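Local atomic coordinates of topoisomerase IV subunit A (Escherichia coli, PDB entry 1ZVT), a protein that provides the DNA-cleaving subunit of a type II topoisomerase that decatenates and relaxes DNA, its C-terminal beta-pinwheel domain probably binding DNA. Residues F35-K40 with D87-E92; D95-M100 with V109-D114. One frame throughout, in Å; residues are numbered along the deposited sequence.

How the contacts relate
Contact 1 bridges two successive blades of the beta-pinwheel, whereas contact 2 lies inside the next blade, as the pairing of its hairpin strands. The chemistry follows: 35-40 and 87-92 share no direct hydrogen bond and meet through methionine, valine and water, burying 354 Å², while 95-100 and 109-114 combine backbone bonds with apolar packing over 466 Å². Contact 2 is the more buried, with five of nine touching residues buried against two of nine in contact 1. Their centres are about 15 Å apart, yet they touch: L90 CD2 lies 4.0 Å from L98 CD2, and the F112 ring packs against the backbone of L90, M91 and E92.

Contact 1 (F35-K40 with D87-E92); sequences FKAAVK and DHMLME
A37 and A38, which both meet M89, also frame the ring of F35: A37 N stands 3.6 Å above one face, offset toward the rim, and A38 CB sits at the edge in plane. In 87-92, D87 CB lies over the rim of one face of the H88 ring. This is a junction between neighbouring beta-pinwheel blades, made by strands 35-42 and 86-90, each outermost in its four-stranded sheet. The axes of the short segments run nearly parallel (17°) but come no closer than 7.1 Å, and no direct hydrogen bond joins them, so side chains fill the interval. M89 and V39 carry much of it. Extended through CG and SD, M89 bends at chi3 (59°) and brings CE within 3.4 Å of A37 O, while I6 and L8 of one blade and V47 and F49 of the other also touch it. V39 crosses it at a slant, with CG2 3.8 Å from M89 CG and CG1 3.5 Å from M89 O. CG2 of V39 also rests on M91 CB, which lies beside K40 O. An alanine replacing M89 is likely to open a gap between the blades, taking away the CE that meets A37 and the CG and SD that V39 packs on. Waters also span the junction, one near K40 N and M91 O, another accepting from K36 NZ at 2.9 Å and donating to D87 O at 2.7 Å.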
loop_
_atom_site.group_PDB
_atom_site.type_symbol
_atom_site.label_atom_id
_atom_site.label_comp_id
_atom_site.label_asym_id
_atom_site.label_seq_id
_atom_site.Cartn_x
_atom_site.Cartn_y
_atom_site.Cartn_z
ATOM N N PHE A 35 17.662 -2.540 -5.873
ATOM C CA PHE A 35 16.770 -2.756 -4.741
ATOM C C PHE A 35 15.476 -1.962 -4.860
ATOM O O PHE A 35 15.493 -0.791 -5.266
ATOM C CB PHE A 35 17.499 -2.336 -3.461
ATOM C CG PHE A 35 16.651 -2.436 -2.233
ATOM C CD1 PHE A 35 16.393 -3.680 -1.663
ATOM C CD2 PHE A 35 16.097 -1.274 -1.642
ATOM C CE1 PHE A 35 15.607 -3.775 -0.501
ATOM C CE2 PHE A 35 15.324 -1.350 -0.503
ATOM C CZ PHE A 35 15.078 -2.608 0.079
ATOM N N LYS A 36 14.368 -2.601 -4.464
ATOM C CA LYS A 36 13.070 -1.937 -4.399
ATOM C C LYS A 36 12.470 -1.983 -2.998
ATOM O O LYS A 36 12.032 -0.961 -2.494
ATOM C CB LYS A 36 12.089 -2.536 -5.414
ATOM C CG LYS A 36 10.698 -1.819 -5.370
ATOM C CD LYS A 36 9.816 -2.169 -6.582
ATOM C CE LYS A 36 8.371 -1.749 -6.322
ATOM N NZ LYS A 36 8.196 -0.295 -6.051
ATOM N N ALA A 37 12.450 -3.166 -2.384
ATOM C CA ALA A 37 11.829 -3.342 -1.079
ATOM C C ALA A 37 12.233 -4.664 -0.466
ATOM O O ALA A 37 12.577 -5.624 -1.182
ATOM C CB ALA A 37 10.291 -3.254 -1.173
ATOM N N ALA A 38 12.127 -4.720 0.862
ATOM C CA ALA A 38 12.327 -5.967 1.587
ATOM C C ALA A 38 11.254 -6.122 2.658
ATOM O O ALA A 38 10.795 -5.117 3.252
ATOM C CB ALA A 38 13.713 -6.032 2.194
ATOM N N VAL A 39 10.847 -7.364 2.884
ATOM C CA VAL A 39 9.952 -7.693 4.013
ATOM C C VAL A 39 10.546 -8.852 4.795
ATOM O O VAL A 39 11.400 -9.580 4.300
ATOM C CB VAL A 39 8.509 -8.014 3.552
ATOM C CG1 VAL A 39 7.877 -6.758 2.890
ATOM C CG2 VAL A 39 8.512 -9.173 2.590
ATOM N N LYS A 40 10.105 -9.033 6.028
ATOM C CA LYS A 40 10.676 -10.111 6.844
ATOM C C LYS A 40 9.580 -10.960 7.457
ATOM O O LYS A 40 8.437 -10.511 7.624
ATOM C CB LYS A 40 11.599 -9.552 7.925
ATOM C CG LYS A 40 10.878 -8.761 9.024
ATOM C CD LYS A 40 11.874 -8.296 10.091
ATOM C CE LYS A 40 11.229 -7.344 11.088
ATOM N NZ LYS A 40 10.894 -6.022 10.440
ATOM N N ASP A 87 3.768 -4.168 -7.565
ATOM C CA ASP A 87 4.038 -2.883 -6.936
ATOM C C ASP A 87 4.216 -2.933 -5.431
ATOM O O ASP A 87 4.828 -2.039 -4.837
ATOM C CB ASP A 87 2.922 -1.892 -7.297
ATOM C CG ASP A 87 2.879 -1.579 -8.773
ATOM O OD1 ASP A 87 3.853 -1.905 -9.499
ATOM O OD2 ASP A 87 1.859 -1.022 -9.234
ATOM N N HIS A 88 3.657 -3.972 -4.802
ATOM C CA HIS A 88 3.613 -4.030 -3.355
ATOM C C HIS A 88 3.886 -5.442 -2.861
ATOM O O HIS A 88 3.447 -6.418 -3.492
ATOM C CB HIS A 88 2.259 -3.543 -2.796
ATOM C CG HIS A 88 1.715 -2.322 -3.488
ATOM N ND1 HIS A 88 2.184 -1.052 -3.235
ATOM C CD2 HIS A 88 0.748 -2.188 -4.424
ATOM C CE1 HIS A 88 1.538 -0.190 -3.994
ATOM N NE2 HIS A 88 0.657 -0.850 -4.722
ATOM N N MET A 89 4.606 -5.526 -1.743
ATOM C CA MET A 89 4.991 -6.793 -1.136
ATOM C C MET A 89 4.723 -6.742 0.370
ATOM O O MET A 89 5.060 -5.739 1.033
ATOM C CB MET A 89 6.490 -7.043 -1.380
ATOM C CG MET A 89 7.017 -8.326 -0.794
ATOM S SD MET A 89 8.729 -8.756 -1.286
ATOM C CE MET A 89 9.674 -7.340 -0.694
ATOM N N LEU A 90 4.120 -7.796 0.911
ATOM C CA LEU A 90 3.767 -7.842 2.333
ATOM C C LEU A 90 4.078 -9.207 2.916
ATOM O O LEU A 90 3.931 -10.244 2.242
ATOM C CB LEU A 90 2.268 -7.601 2.522
ATOM C CG LEU A 90 1.791 -6.179 2.220
ATOM C CD1 LEU A 90 1.422 -6.003 0.755
ATOM C CD2 LEU A 90 0.605 -5.874 3.121
ATOM N N MET A 91 4.440 -9.222 4.192
ATOM C CA MET A 91 4.594 -10.453 4.932
ATOM C C MET A 91 4.180 -10.134 6.363
ATOM O O MET A 91 4.877 -9.395 7.057
ATOM C CB MET A 91 6.053 -10.923 4.860
ATOM C CG MET A 91 6.268 -12.360 5.125
ATOM S SD MET A 91 7.905 -12.893 4.556
ATOM C CE MET A 91 7.765 -14.659 4.722
ATOM N N GLU A 92 3.025 -10.652 6.770
ATOM C CA GLU A 92 2.401 -10.333 8.062
ATOM C C GLU A 92 1.737 -11.578 8.634
ATOM O O GLU A 92 1.646 -12.619 7.968
ATOM C CB GLU A 92 1.323 -9.239 7.875
ATOM C CG GLU A 92 1.810 -7.937 7.176
ATOM C CD GLU A 92 2.756 -7.071 8.042
ATOM O OE1 GLU A 92 2.683 -7.146 9.286
ATOM O OE2 GLU A 92 3.589 -6.293 7.501
HETATM O O HOH W 1 5.372 0.455 -5.674
HETATM O O HOH W 2 7.515 -7.613 6.984
#

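Contact 2 (D95-M100 with V109-D114); sequences DQKLLM and VCTFND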
loop_
_atom_site.group_PDB
_atom_site.type_symbol
_atom_site.label_atom_id
_atom_site.label_comp_id
_atom_site.label_asym_id
_atom_site.label_seq_id
_atom_site.Cartn_x
_atom_site.Cartn_y
_atom_site.Cartn_z
ATOM N N ASP A 95 -3.811 -12.911 10.636
ATOM C CA ASP A 95 -4.940 -12.119 11.120
ATOM C C ASP A 95 -4.704 -10.613 11.055
ATOM O O ASP A 95 -5.589 -9.853 11.456
ATOM C CB ASP A 95 -5.289 -12.524 12.569
ATOM C CG ASP A 95 -4.155 -12.227 13.576
ATOM O OD1 ASP A 95 -3.037 -11.848 13.169
ATOM O OD2 ASP A 95 -4.387 -12.383 14.807
ATOM N N GLN A 96 -3.533 -10.187 10.554
ATOM C CA GLN A 96 -3.148 -8.762 10.562
ATOM C C GLN A 96 -4.122 -7.941 9.722
ATOM O O GLN A 96 -4.324 -8.222 8.546
ATOM C CB GLN A 96 -1.714 -8.566 9.997
ATOM C CG GLN A 96 -1.270 -7.111 9.912
ATOM C CD GLN A 96 -1.181 -6.466 11.271
ATOM O OE1 GLN A 96 -0.479 -6.962 12.158
ATOM N NE2 GLN A 96 -1.922 -5.374 11.461
ATOM N N LYS A 97 -4.705 -6.912 10.316
ATOM C CA LYS A 97 -5.579 -6.020 9.541
ATOM C C LYS A 97 -4.816 -5.092 8.612
ATOM O O LYS A 97 -3.750 -4.574 8.973
ATOM C CB LYS A 97 -6.466 -5.198 10.478
ATOM C CG LYS A 97 -7.471 -6.044 11.281
ATOM C CD LYS A 97 -8.746 -6.293 10.485
ATOM C CE LYS A 97 -9.698 -7.259 11.185
ATOM N NZ LYS A 97 -10.379 -6.649 12.375
ATOM N N LEU A 98 -5.393 -4.867 7.425
ATOM C CA LEU A 98 -4.780 -4.039 6.384
ATOM C C LEU A 98 -5.834 -3.138 5.807
ATOM O O LEU A 98 -7.022 -3.490 5.798
ATOM C CB LEU A 98 -4.274 -4.920 5.234
ATOM C CG LEU A 98 -3.377 -6.104 5.562
ATOM C CD1 LEU A 98 -3.156 -6.947 4.319
ATOM C CD2 LEU A 98 -2.048 -5.549 6.075
ATOM N N LEU A 99 -5.409 -1.982 5.317
ATOM C CA LEU A 99 -6.311 -1.108 4.566
ATOM C C LEU A 99 -5.980 -1.218 3.079
ATOM O O LEU A 99 -4.859 -0.887 2.671
ATOM C CB LEU A 99 -6.149 0.344 5.045
ATOM C CG LEU A 99 -6.801 1.473 4.246
ATOM C CD1 LEU A 99 -8.321 1.278 4.221
ATOM C CD2 LEU A 99 -6.448 2.834 4.853
ATOM N N MET A 100 -6.971 -1.617 2.278
ATOM C CA MET A 100 -6.844 -1.705 0.819
ATOM C C MET A 100 -7.682 -0.607 0.197
ATOM O O MET A 100 -8.791 -0.339 0.665
ATOM C CB MET A 100 -7.366 -3.053 0.305
ATOM C CG MET A 100 -6.578 -4.272 0.764
ATOM S SD MET A 100 -4.820 -4.238 0.294
ATOM C CE MET A 100 -4.860 -3.891 -1.438
ATOM N N VAL A 109 -11.282 -2.553 4.806
ATOM C CA VAL A 109 -10.352 -3.198 5.724
ATOM C C VAL A 109 -10.434 -4.699 5.458
ATOM O O VAL A 109 -11.522 -5.228 5.213
ATOM C CB VAL A 109 -10.721 -2.893 7.192
ATOM C CG1 VAL A 109 -9.827 -3.662 8.132
ATOM C CG2 VAL A 109 -10.574 -1.379 7.470
ATOM N N CYS A 110 -9.294 -5.381 5.472
ATOM C CA CYS A 110 -9.277 -6.845 5.360
ATOM C C CYS A 110 -8.162 -7.398 6.239
ATOM O O CYS A 110 -7.546 -6.642 6.987
ATOM C CB CYS A 110 -9.111 -7.320 3.910
ATOM S SG CYS A 110 -7.531 -6.901 3.092
ATOM N N THR A 111 -7.955 -8.714 6.199
ATOM C CA THR A 111 -6.798 -9.302 6.868
ATOM C C THR A 111 -5.800 -9.800 5.817
ATOM O O THR A 111 -6.146 -9.972 4.647
ATOM C CB THR A 111 -7.175 -10.497 7.770
ATOM O OG1 THR A 111 -7.746 -11.535 6.967
ATOM C CG2 THR A 111 -8.157 -10.070 8.896
ATOM N N PHE A 112 -4.574 -10.051 6.258
ATOM C CA PHE A 112 -3.517 -10.587 5.375
ATOM C C PHE A 112 -3.970 -11.887 4.714
ATOM O O PHE A 112 -3.691 -12.137 3.523
ATOM C CB PHE A 112 -2.239 -10.801 6.194
ATOM C CG PHE A 112 -1.056 -11.295 5.388
ATOM C CD1 PHE A 112 -0.320 -10.427 4.595
ATOM C CD2 PHE A 112 -0.671 -12.635 5.444
ATOM C CE1 PHE A 112 0.795 -10.886 3.848
ATOM C CE2 PHE A 112 0.439 -13.112 4.683
ATOM C CZ PHE A 112 1.169 -12.220 3.889
ATOM N N ASN A 113 -4.676 -12.722 5.472
ATOM C CA ASN A 113 -5.185 -13.974 4.933
ATOM C C ASN A 113 -6.012 -13.783 3.660
ATOM O O ASN A 113 -5.947 -14.612 2.756
ATOM C CB ASN A 113 -5.995 -14.741 5.976
ATOM C CG ASN A 113 -6.291 -16.146 5.529
ATOM O OD1 ASN A 113 -7.450 -16.535 5.400
ATOM N ND2 ASN A 113 -5.246 -16.893 5.222
ATOM N N ASP A 114 -6.756 -12.675 3.575
ATOM C CA ASP A 114 -7.582 -12.377 2.414
ATOM C C ASP A 114 -6.768 -12.138 1.166
ATOM O O ASP A 114 -7.292 -12.263 0.076
ATOM C CB ASP A 114 -8.446 -11.146 2.665
ATOM C CG ASP A 114 -9.505 -11.404 3.719
ATOM O OD1 ASP A 114 -10.104 -12.506 3.697
ATOM O OD2 ASP A 114 -9.740 -10.513 4.550
#
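M100 and C110 meet at the apolar centre, M100 CG lying 3.6 Å from C110 SG, and L98 continues this layer toward F112. The segments belong to the beta hairpin of strands 97-101 and 106-111, the two middle strands of a pinwheel blade. With CG anti to the carbonyl carbon (chi1 -52°), the L98 side chain is carried toward F112; its CD1 touches F112 CA at 3.8 Å and lies off the ring edge, near its plane. L98 and C110, on the same face, form the antiparallel hydrogen-bonded pair: L98 N gives to C110 O at 2.8 Å, and C110 N returns a bond to L98 O at 3.0 Å. The other face carries K97, V109 and T111; K97 crosses V109 at about a right angle, with CD 3.7 Å from V109 CG1. Beyond the K97-T111 pair, F112 N bonds Q96 O at 2.9 Å, less straight (138°), as the chain leaves the strand. At the polar edge Q96 NE2 holds K97 O on a lone pair, in the plane of both groups. D114 folds back on T111, whose N meets the anti side of D114 OD2 at 3.0 Å, 31° out of the carboxylate plane.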